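Local coordinates for DUF7790 domain-containing protein (Leptospira interrogans serogroup Icterohaemorrhagiae serovar copenhageni, PDB 6ULO) that is of unknown function but has a Rossmann-like domain and is probably held at a membrane by a transmembrane helix absent from this truncated construct, at residues D44-N49 and P151-R156; I220-N225 and L250-I255; H277-K282 and G314-D319. All coordinates share one frame; numbering follows the deposited sequence.

Contact 1 (D44-N49 and P151-R156)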
loop_
_atom_site.group_PDB
_atom_site.type_symbol
_atom_site.label_atom_id
_atom_site.label_comp_id
_atom_site.label_asym_id
_atom_site.label_seq_id
_atom_site.Cartn_x
_atom_site.Cartn_y
_atom_site.Cartn_z
ATOM N N ASP A 44 -15.864 2.690 4.601
ATOM C CA ASP A 44 -15.217 1.583 5.308
ATOM C C ASP A 44 -13.986 1.083 4.556
ATOM O O ASP A 44 -13.033 0.584 5.156
ATOM C CB ASP A 44 -16.210 0.407 5.447
ATOM C CG ASP A 44 -17.624 0.827 5.885
ATOM O OD1 ASP A 44 -18.076 0.280 6.918
ATOM O OD2 ASP A 44 -18.293 1.672 5.223
ATOM N N THR A 45 -14.002 1.182 3.235
ATOM C CA THR A 45 -12.959 0.600 2.406
ATOM C C THR A 45 -11.678 1.409 2.409
ATOM O O THR A 45 -10.640 0.900 1.965
ATOM C CB THR A 45 -13.497 0.482 0.982
ATOM O OG1 THR A 45 -14.806 -0.101 1.047
ATOM C CG2 THR A 45 -12.593 -0.363 0.091
ATOM N N THR A 46 -11.706 2.634 2.935
ATOM C CA THR A 46 -10.591 3.569 2.813
ATOM C C THR A 46 -9.600 3.473 3.965
ATOM O O THR A 46 -8.662 4.274 4.026
ATOM C CB THR A 46 -11.091 5.020 2.722
ATOM O OG1 THR A 46 -11.723 5.402 3.961
ATOM C CG2 THR A 46 -12.065 5.190 1.569
ATOM N N VAL A 47 -9.773 2.513 4.877
ATOM C CA VAL A 47 -8.843 2.329 5.979
ATOM C C VAL A 47 -8.451 0.874 6.095
ATOM O O VAL A 47 -9.228 -0.028 5.761
ATOM C CB VAL A 47 -9.381 2.817 7.341
ATOM C CG1 VAL A 47 -9.542 4.313 7.344
ATOM C CG2 VAL A 47 -10.670 2.090 7.709
ATOM N N SER A 48 -7.246 0.662 6.602
ATOM C CA SER A 48 -6.789 -0.649 7.012
ATOM C C SER A 48 -7.368 -1.024 8.380
ATOM O O SER A 48 -7.709 -0.163 9.203
ATOM C CB SER A 48 -5.263 -0.602 7.141
ATOM O OG SER A 48 -4.722 -1.860 7.536
ATOM N N ASN A 49 -7.484 -2.329 8.620
ATOM C CA ASN A 49 -7.826 -2.864 9.935
ATOM C C ASN A 49 -6.723 -3.772 10.462
ATOM O O ASN A 49 -6.984 -4.608 11.331
ATOM C CB ASN A 49 -9.177 -3.574 9.887
ATOM C CG ASN A 49 -9.186 -4.733 8.881
ATOM O OD1 ASN A 49 -8.198 -4.973 8.182
ATOM N ND2 ASN A 49 -10.294 -5.459 8.812
ATOM N N PRO A 151 -14.954 9.792 8.561
ATOM C CA PRO A 151 -15.234 9.178 9.869
ATOM C C PRO A 151 -14.372 7.949 10.125
ATOM O O PRO A 151 -13.928 7.715 11.256
ATOM C CB PRO A 151 -16.737 8.877 9.815
ATOM C CG PRO A 151 -17.265 9.818 8.737
ATOM C CD PRO A 151 -16.171 9.876 7.723
ATOM N N PHE A 152 -14.105 7.148 9.091
ATOM C CA PHE A 152 -13.261 5.973 9.250
ATOM C C PHE A 152 -11.797 6.347 9.383
ATOM O O PHE A 152 -11.084 5.771 10.209
ATOM C CB PHE A 152 -13.475 5.050 8.054
ATOM C CG PHE A 152 -14.883 4.555 7.953
ATOM C CD1 PHE A 152 -15.289 3.430 8.678
ATOM C CD2 PHE A 152 -15.821 5.245 7.192
ATOM C CE1 PHE A 152 -16.598 2.986 8.598
ATOM C CE2 PHE A 152 -17.126 4.814 7.115
ATOM C CZ PHE A 152 -17.520 3.684 7.840
ATOM N N ILE A 153 -11.339 7.319 8.589
ATOM C CA ILE A 153 -9.946 7.743 8.635
ATOM C C ILE A 153 -9.619 8.353 9.999
ATOM O O ILE A 153 -8.536 8.129 10.549
ATOM C CB ILE A 153 -9.665 8.701 7.464
ATOM C CG1 ILE A 153 -9.556 7.872 6.159
ATOM C CG2 ILE A 153 -8.396 9.509 7.678
ATOM C CD1 ILE A 153 -9.491 8.684 4.893
ATOM N N ARG A 154 -10.555 9.133 10.569
ATOM C CA ARG A 154 -10.321 9.720 11.886
ATOM C C ARG A 154 -10.161 8.646 12.945
ATOM O O ARG A 154 -9.250 8.712 13.788
ATOM C CB ARG A 154 -11.490 10.633 12.241
ATOM C CG ARG A 154 -11.465 11.902 11.385
ATOM C CD ARG A 154 -12.826 12.593 11.418
ATOM N NE ARG A 154 -12.853 13.666 10.417
ATOM C CZ ARG A 154 -13.906 14.435 10.182
ATOM N NH1 ARG A 154 -15.021 14.246 10.865
ATOM N NH2 ARG A 154 -13.845 15.389 9.251
ATOM N N LYS A 155 -11.040 7.646 12.922
ATOM C CA LYS A 155 -10.947 6.567 13.896
ATOM C C LYS A 155 -9.621 5.834 13.745
ATOM O O LYS A 155 -8.963 5.514 14.746
ATOM C CB LYS A 155 -12.151 5.641 13.729
ATOM C CG LYS A 155 -12.140 4.394 14.559
ATOM C CD LYS A 155 -13.455 3.661 14.358
ATOM C CE LYS A 155 -13.510 2.358 15.114
ATOM N NZ LYS A 155 -14.760 1.590 14.819
ATOM N N ARG A 156 -9.217 5.559 12.503
ATOM C CA ARG A 156 -7.964 4.867 12.274
ATOM C C ARG A 156 -6.757 5.699 12.688
ATOM O O ARG A 156 -5.791 5.156 13.241
ATOM C CB ARG A 156 -7.899 4.456 10.809
ATOM C CG ARG A 156 -6.598 3.814 10.414
ATOM C CD ARG A 156 -6.469 2.425 11.023
ATOM N NE ARG A 156 -5.260 1.776 10.558
ATOM C CZ ARG A 156 -4.823 0.593 10.991
ATOM N NH1 ARG A 156 -5.505 -0.087 11.926
ATOM N NH2 ARG A 156 -3.662 0.125 10.526
#
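Asp44 sets its CA over the face of the Phe152 ring. This CA stands 3.8 Å from the centroid of the Phe152 ring and only 8° off the ring normal, a CH-pi contact over the face. Asp44 N sits above the same ring, offset toward the rim. The Asp44 carboxylate reaches the far end of the ring, where OD2 comes 3.4 Å from Phe152 CZ. Carboxylate and ring planes are tilted 40° to each other. On Phe152, CG lies opposite the carbonyl carbon, which swings the ring out from the helix under the short 3-10 segment.

Apolar contacts centre on Val47. Its CG1 branch enters between Phe152, Ile153 and Arg156. It meets Ile153 CG1 at 3.8 Å and Arg156 CB at 3.8 Å, and it rests 4.1 Å from Phe152 CB. Thr46 OG1 lies 4.0 Å from Ile153 CG1, but its polar partner is Gly43 O.

The polar contact is at Arg156. Its chain bends at chi2 (71°) and brings one guanidinium face under the carbonyl of Ser48. Ser48 O is 3.4 Å from Arg156 NE but lies above the guanidinium plane, so the angle is too poor for a hydrogen bond. The guanidinium is bound beyond the pair: NH1 makes a salt bridge to Asp51, and NH2 bonds to Glu50 O.

The loop thus meets helix 139-166 through faces and methyl groups. Directional polar bonds form just past residues 44-49, at Glu50 and Asp51, and these probably fix the turn of the guanidinium against Ser48.

Contact 2 (I220-N225 and L250-I255)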
loop_
_atom_site.group_PDB
_atom_site.type_symbol
_atom_site.label_atom_id
_atom_site.label_comp_id
_atom_site.label_asym_id
_atom_site.label_seq_id
_atom_site.Cartn_x
_atom_site.Cartn_y
_atom_site.Cartn_z
ATOM N N ILE A 220 8.998 -3.515 -2.714
ATOM C CA ILE A 220 7.920 -4.085 -1.910
ATOM C C ILE A 220 6.654 -4.085 -2.745
ATOM O O ILE A 220 6.330 -3.074 -3.385
ATOM C CB ILE A 220 7.658 -3.252 -0.633
ATOM C CG1 ILE A 220 8.853 -3.291 0.330
ATOM C CG2 ILE A 220 6.365 -3.773 0.080
ATOM C CD1 ILE A 220 8.699 -2.413 1.528
ATOM N N ILE A 221 5.921 -5.199 -2.720
ATOM C CA ILE A 221 4.542 -5.209 -3.182
ATOM C C ILE A 221 3.648 -5.653 -2.029
ATOM O O ILE A 221 3.890 -6.703 -1.412
ATOM C CB ILE A 221 4.345 -6.014 -4.486
ATOM C CG1 ILE A 221 2.926 -5.813 -5.002
ATOM C CG2 ILE A 221 4.711 -7.501 -4.327
ATOM C CD1 ILE A 221 2.761 -6.199 -6.457
ATOM N N TYR A 222 2.651 -4.832 -1.692
ATOM C CA TYR A 222 1.755 -5.084 -0.566
ATOM C C TYR A 222 0.374 -5.460 -1.086
ATOM O O TYR A 222 -0.236 -4.709 -1.859
ATOM C CB TYR A 222 1.684 -3.829 0.317
ATOM C CG TYR A 222 0.542 -3.839 1.338
ATOM C CD1 TYR A 222 0.657 -4.523 2.570
ATOM C CD2 TYR A 222 -0.644 -3.174 1.077
ATOM C CE1 TYR A 222 -0.388 -4.495 3.493
ATOM C CE2 TYR A 222 -1.677 -3.138 2.018
ATOM C CZ TYR A 222 -1.541 -3.809 3.216
ATOM O OH TYR A 222 -2.580 -3.781 4.098
ATOM N N PHE A 223 -0.114 -6.624 -0.665
ATOM C CA PHE A 223 -1.410 -7.151 -1.071
ATOM C C PHE A 223 -2.475 -7.074 0.005
ATOM O O PHE A 223 -3.588 -7.514 -0.247
ATOM C CB PHE A 223 -1.299 -8.610 -1.499
ATOM C CG PHE A 223 -0.417 -8.829 -2.702
ATOM C CD1 PHE A 223 -0.611 -8.116 -3.888
ATOM C CD2 PHE A 223 0.617 -9.775 -2.661
ATOM C CE1 PHE A 223 0.198 -8.370 -5.013
ATOM C CE2 PHE A 223 1.416 -10.024 -3.783
ATOM C CZ PHE A 223 1.202 -9.327 -4.941
ATOM N N SER A 224 -2.152 -6.623 1.226
ATOM C CA SER A 224 -3.086 -6.787 2.338
ATOM C C SER A 224 -3.502 -8.250 2.383
ATOM O O SER A 224 -2.660 -9.108 2.132
ATOM C CB SER A 224 -4.233 -5.769 2.222
ATOM O OG SER A 224 -5.102 -5.864 3.346
ATOM N N ASN A 225 -4.778 -8.539 2.631
ATOM C CA ASN A 225 -5.266 -9.910 2.537
ATOM C C ASN A 225 -6.046 -10.134 1.256
ATOM O O ASN A 225 -6.882 -11.048 1.189
ATOM C CB ASN A 225 -6.088 -10.322 3.775
ATOM C CG ASN A 225 -7.442 -9.665 3.829
ATOM O OD1 ASN A 225 -7.560 -8.460 3.504
ATOM N ND2 ASN A 225 -8.468 -10.405 4.267
ATOM N N LEU A 250 10.401 -7.742 -1.289
ATOM C CA LEU A 250 9.430 -8.533 -0.527
ATOM C C LEU A 250 7.993 -8.298 -0.970
ATOM O O LEU A 250 7.599 -7.166 -1.302
ATOM C CB LEU A 250 9.469 -8.172 0.979
ATOM C CG LEU A 250 10.719 -8.567 1.729
ATOM C CD1 LEU A 250 10.584 -8.167 3.199
ATOM C CD2 LEU A 250 10.970 -10.071 1.595
ATOM N N VAL A 251 7.220 -9.382 -0.955
ATOM C CA VAL A 251 5.767 -9.353 -0.814
ATOM C C VAL A 251 5.426 -9.145 0.649
ATOM O O VAL A 251 6.022 -9.793 1.520
ATOM C CB VAL A 251 5.159 -10.694 -1.270
ATOM C CG1 VAL A 251 3.659 -10.740 -0.997
ATOM C CG2 VAL A 251 5.472 -11.014 -2.739
ATOM N N VAL A 252 4.432 -8.312 0.927
ATOM C CA VAL A 252 3.808 -8.208 2.232
ATOM C C VAL A 252 2.333 -8.564 2.081
ATOM O O VAL A 252 1.637 -8.015 1.222
ATOM C CB VAL A 252 3.954 -6.784 2.791
ATOM C CG1 VAL A 252 3.184 -6.655 4.136
ATOM C CG2 VAL A 252 5.416 -6.388 2.902
ATOM N N ARG A 253 1.834 -9.460 2.943
ATOM C CA ARG A 253 0.425 -9.842 2.911
ATOM C C ARG A 253 -0.019 -10.152 4.337
ATOM O O ARG A 253 0.796 -10.295 5.262
ATOM C CB ARG A 253 0.180 -11.085 2.020
ATOM C CG ARG A 253 0.840 -12.348 2.556
ATOM C CD ARG A 253 0.408 -13.601 1.841
ATOM N NE ARG A 253 0.786 -13.625 0.428
ATOM C CZ ARG A 253 1.926 -14.107 -0.058
ATOM N NH1 ARG A 253 2.872 -14.570 0.747
ATOM N NH2 ARG A 253 2.131 -14.121 -1.385
ATOM N N THR A 254 -1.327 -10.287 4.483
ATOM C CA THR A 254 -1.907 -10.834 5.702
ATOM C C THR A 254 -2.872 -11.950 5.326
ATOM O O THR A 254 -3.350 -12.044 4.185
ATOM C CB THR A 254 -2.685 -9.753 6.465
ATOM O OG1 THR A 254 -3.608 -9.097 5.581
ATOM C CG2 THR A 254 -1.744 -8.749 7.051
ATOM N N ILE A 255 -3.140 -12.820 6.308
ATOM C CA ILE A 255 -4.176 -13.839 6.192
ATOM C C ILE A 255 -5.012 -13.850 7.464
ATOM O O ILE A 255 -4.651 -13.277 8.494
ATOM C CB ILE A 255 -3.649 -15.258 5.890
ATOM C CG1 ILE A 255 -2.736 -15.759 7.020
ATOM C CG2 ILE A 255 -3.060 -15.330 4.438
ATOM C CD1 ILE A 255 -2.563 -17.299 6.979
#
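Ile220, Ile221 and Tyr222 pair in parallel with Leu250, Val251 and Val252, neighbouring strands in the middle of a Rossmann-like sheet. Ile221 uses both its N and its O on this neighbour: its N donates to Leu250 O and its O accepts from Val252 N. Phe223 N then donates to Val252 O at 2.9 Å, almost straight at 173°. Beyond this the first chain slips by one residue, and Ser224 comes to face Arg253. Thr254 N still reaches Ser224 O at 2.9 Å, but from well above the carbonyl plane.

Side chains continue the pairing. Val252 CG1 lies at the edge of the Tyr222 ring, in its plane, 3.7 Å from CD1. Val252 CG2 touches Ile220 CG2 on the same face. On the other face Val251 CG1, anti to its own N (chi1 174°), comes 3.6 Å from Phe223 CD2.

Further out, the Glu50 carboxylate gathers three hydroxyls: Tyr222 OH, Ser224 OG and Thr254 OG1. Arg253 turns to Glu227 in a salt bridge and makes a cation-pi contact with Phe286. The turn of the chain at Phe223 and Ser224 places Ser224 N 3.4 Å above the plane of the Tyr222 ring, over its centre.

Contact 3 (H277-K282 and G314-D319)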
loop_
_atom_site.group_PDB
_atom_site.type_symbol
_atom_site.label_atom_id
_atom_site.label_comp_id
_atom_site.label_asym_id
_atom_site.label_seq_id
_atom_site.Cartn_x
_atom_site.Cartn_y
_atom_site.Cartn_z
ATOM N N HIS A 277 -2.779 -12.625 10.681
ATOM C CA HIS A 277 -1.407 -13.103 10.700
ATOM C C HIS A 277 -0.678 -12.448 9.529
ATOM O O HIS A 277 -1.259 -12.283 8.448
ATOM C CB HIS A 277 -1.417 -14.636 10.563
ATOM C CG HIS A 277 -0.073 -15.274 10.703
ATOM N ND1 HIS A 277 0.364 -15.819 11.897
ATOM C CD2 HIS A 277 0.902 -15.518 9.797
ATOM C CE1 HIS A 277 1.568 -16.339 11.718
ATOM N NE2 HIS A 277 1.915 -16.179 10.449
ATOM N N TYR A 278 0.571 -12.036 9.752
ATOM C CA TYR A 278 1.336 -11.263 8.774
ATOM C C TYR A 278 2.298 -12.196 8.059
ATOM O O TYR A 278 2.753 -13.197 8.631
ATOM C CB TYR A 278 2.089 -10.121 9.507
ATOM C CG TYR A 278 1.099 -9.145 10.080
ATOM C CD1 TYR A 278 0.811 -7.946 9.427
ATOM C CD2 TYR A 278 0.393 -9.435 11.261
ATOM C CE1 TYR A 278 -0.156 -7.087 9.930
ATOM C CE2 TYR A 278 -0.580 -8.590 11.759
ATOM C CZ TYR A 278 -0.841 -7.410 11.088
ATOM O OH TYR A 278 -1.813 -6.570 11.558
ATOM N N CYS A 279 2.668 -11.856 6.833
ATOM C CA CYS A 279 3.545 -12.728 6.070
ATOM C C CYS A 279 4.389 -11.898 5.106
ATOM O O CYS A 279 3.872 -11.020 4.394
ATOM C CB CYS A 279 2.704 -13.750 5.313
ATOM S SG CYS A 279 3.630 -14.902 4.285
ATOM N N VAL A 280 5.689 -12.184 5.076
ATOM C CA VAL A 280 6.579 -11.637 4.052
ATOM C C VAL A 280 7.174 -12.793 3.244
ATOM O O VAL A 280 7.243 -13.937 3.707
ATOM C CB VAL A 280 7.681 -10.724 4.631
ATOM C CG1 VAL A 280 7.040 -9.575 5.327
ATOM C CG2 VAL A 280 8.582 -11.501 5.572
ATOM N N GLN A 281 7.624 -12.476 2.033
ATOM C CA GLN A 281 8.109 -13.491 1.106
ATOM C C GLN A 281 8.890 -12.760 0.035
ATOM O O GLN A 281 8.385 -11.791 -0.534
ATOM C CB GLN A 281 6.919 -14.211 0.459
ATOM C CG GLN A 281 7.274 -15.192 -0.640
ATOM C CD GLN A 281 6.064 -15.941 -1.175
ATOM O OE1 GLN A 281 4.910 -15.506 -0.994
ATOM N NE2 GLN A 281 6.318 -17.078 -1.829
ATOM N N LYS A 282 10.093 -13.209 -0.277
ATOM C CA LYS A 282 10.795 -12.539 -1.377
ATOM C C LYS A 282 9.969 -12.616 -2.656
ATOM O O LYS A 282 9.376 -13.656 -2.963
ATOM C CB LYS A 282 12.183 -13.160 -1.592
ATOM C CG LYS A 282 13.230 -12.695 -0.566
ATOM C CD LYS A 282 14.603 -13.271 -0.836
ATOM C CE LYS A 282 15.660 -12.620 0.047
ATOM N NZ LYS A 282 17.005 -13.204 -0.159
ATOM N N GLY A 314 2.793 -13.968 15.465
ATOM C CA GLY A 314 1.881 -14.034 14.344
ATOM C C GLY A 314 2.430 -13.501 13.037
ATOM O O GLY A 314 1.755 -12.725 12.357
ATOM N N ILE A 315 3.652 -13.881 12.678
ATOM C CA ILE A 315 4.248 -13.490 11.413
ATOM C C ILE A 315 5.029 -14.671 10.834
ATOM O O ILE A 315 5.695 -15.412 11.565
ATOM C CB ILE A 315 5.077 -12.192 11.565
ATOM C CG1 ILE A 315 5.688 -11.778 10.218
ATOM C CG2 ILE A 315 6.144 -12.350 12.665
ATOM C CD1 ILE A 315 6.232 -10.335 10.197
ATOM N N THR A 316 4.943 -14.825 9.514
ATOM C CA THR A 316 5.575 -15.900 8.755
ATOM C C THR A 316 6.488 -15.302 7.689
ATOM O O THR A 316 6.184 -14.248 7.114
ATOM C CB THR A 316 4.465 -16.750 8.105
ATOM O OG1 THR A 316 3.813 -17.531 9.112
ATOM C CG2 THR A 316 4.970 -17.683 7.046
ATOM N N VAL A 317 7.621 -15.966 7.454
ATOM C CA VAL A 317 8.451 -15.731 6.276
ATOM C C VAL A 317 8.279 -16.936 5.375
ATOM O O VAL A 317 8.549 -18.063 5.797
ATOM C CB VAL A 317 9.931 -15.574 6.652
ATOM C CG1 VAL A 317 10.789 -15.391 5.408
ATOM C CG2 VAL A 317 10.129 -14.463 7.686
ATOM N N VAL A 318 7.862 -16.722 4.132
ATOM C CA VAL A 318 7.850 -17.814 3.161
ATOM C C VAL A 318 9.233 -17.847 2.526
ATOM O O VAL A 318 9.531 -17.060 1.608
ATOM C CB VAL A 318 6.742 -17.692 2.112
ATOM C CG1 VAL A 318 6.879 -18.797 1.069
ATOM C CG2 VAL A 318 5.367 -17.758 2.769
ATOM N N ASP A 319 10.085 -18.735 3.039
ATOM C CA ASP A 319 11.458 -18.846 2.599
ATOM C C ASP A 319 11.741 -20.182 1.924
ATOM O O ASP A 319 12.886 -20.428 1.537
ATOM C CB ASP A 319 12.422 -18.603 3.774
ATOM C CG ASP A 319 12.083 -19.425 5.012
ATOM O OD1 ASP A 319 11.177 -20.287 4.961
ATOM O OD2 ASP A 319 12.720 -19.183 6.062
HETATM O O HOH W 1 11.488 -15.428 0.935
#
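Parallel beta strands 277-282 and 315-318 pair here, with a histidine closing the start of the ladder. Tyr278 N donates to Gly314 O at 2.9 Å and 177°, and Tyr278 O receives Thr316 N. Val280 repeats the pattern with Thr316 O and Val318 N.

His277 CG is anti to its backbone N (chi1 -174°), which lays the ring across the next strand. One ring face covers the Gly314 carbonyl carbon, 3.2 Å from His277 CE1. The ring edge meets Thr316: His277 NE2 and Thr316 OG1 hydrogen-bond at 2.7 Å. On the opposite nitrogen, ND1 bonds to Pro263 O. The imidazole is therefore gripped at both nitrogens, which fixes its rotation.

The pair lies toward the edge of the mixed, Rossmann-like sheet. Strand 277-282 runs antiparallel to 249-255, and 315-318 lies antiparallel to the outermost strand 307-310. Gly314 and Ile315 both face Asp310 there, a G1 beta bulge.

The face with Cys279, Gln281, Thr316 and Val318 packs on helices 283-291 and 299-306. Cys279 SG touches Val318 CG2 at 3.7 Å. Gln281 extends alongside Val318, its NE2 3.4 Å from Val318 CG1, while its amide bonds to Asn285 and Arg253. On the other face Val280 CG2 meets Val317 CG2 at 4.0 Å. At the far end the strands part. One water accepts from Lys282 N at 2.9 Å and donates to Val318 O.

Overall arrangement
The contacts follow one another along the chain, each closing before the next opens. Contacts 2 and 3 share one sheet and have centres about 9 Å apart. Their strands 249-255 and 277-282 are neighbours, and Val251 N probably bonds to Gln281 O at 2.7 Å. Contact 1 lies outside the sheet, its centre about 19 Å from that of contact 2 and 25 Å from that of contact 3. It sets a loop against helix 139-166. Glu50, next in that loop after residues 44-49, bonds through its backbone O to Arg156 of contact 1 and through its carboxylate to Tyr222, Ser224 and Thr254 of contact 2. It also touches Tyr278 of contact 3. The loop thus ties the helix to the sheet.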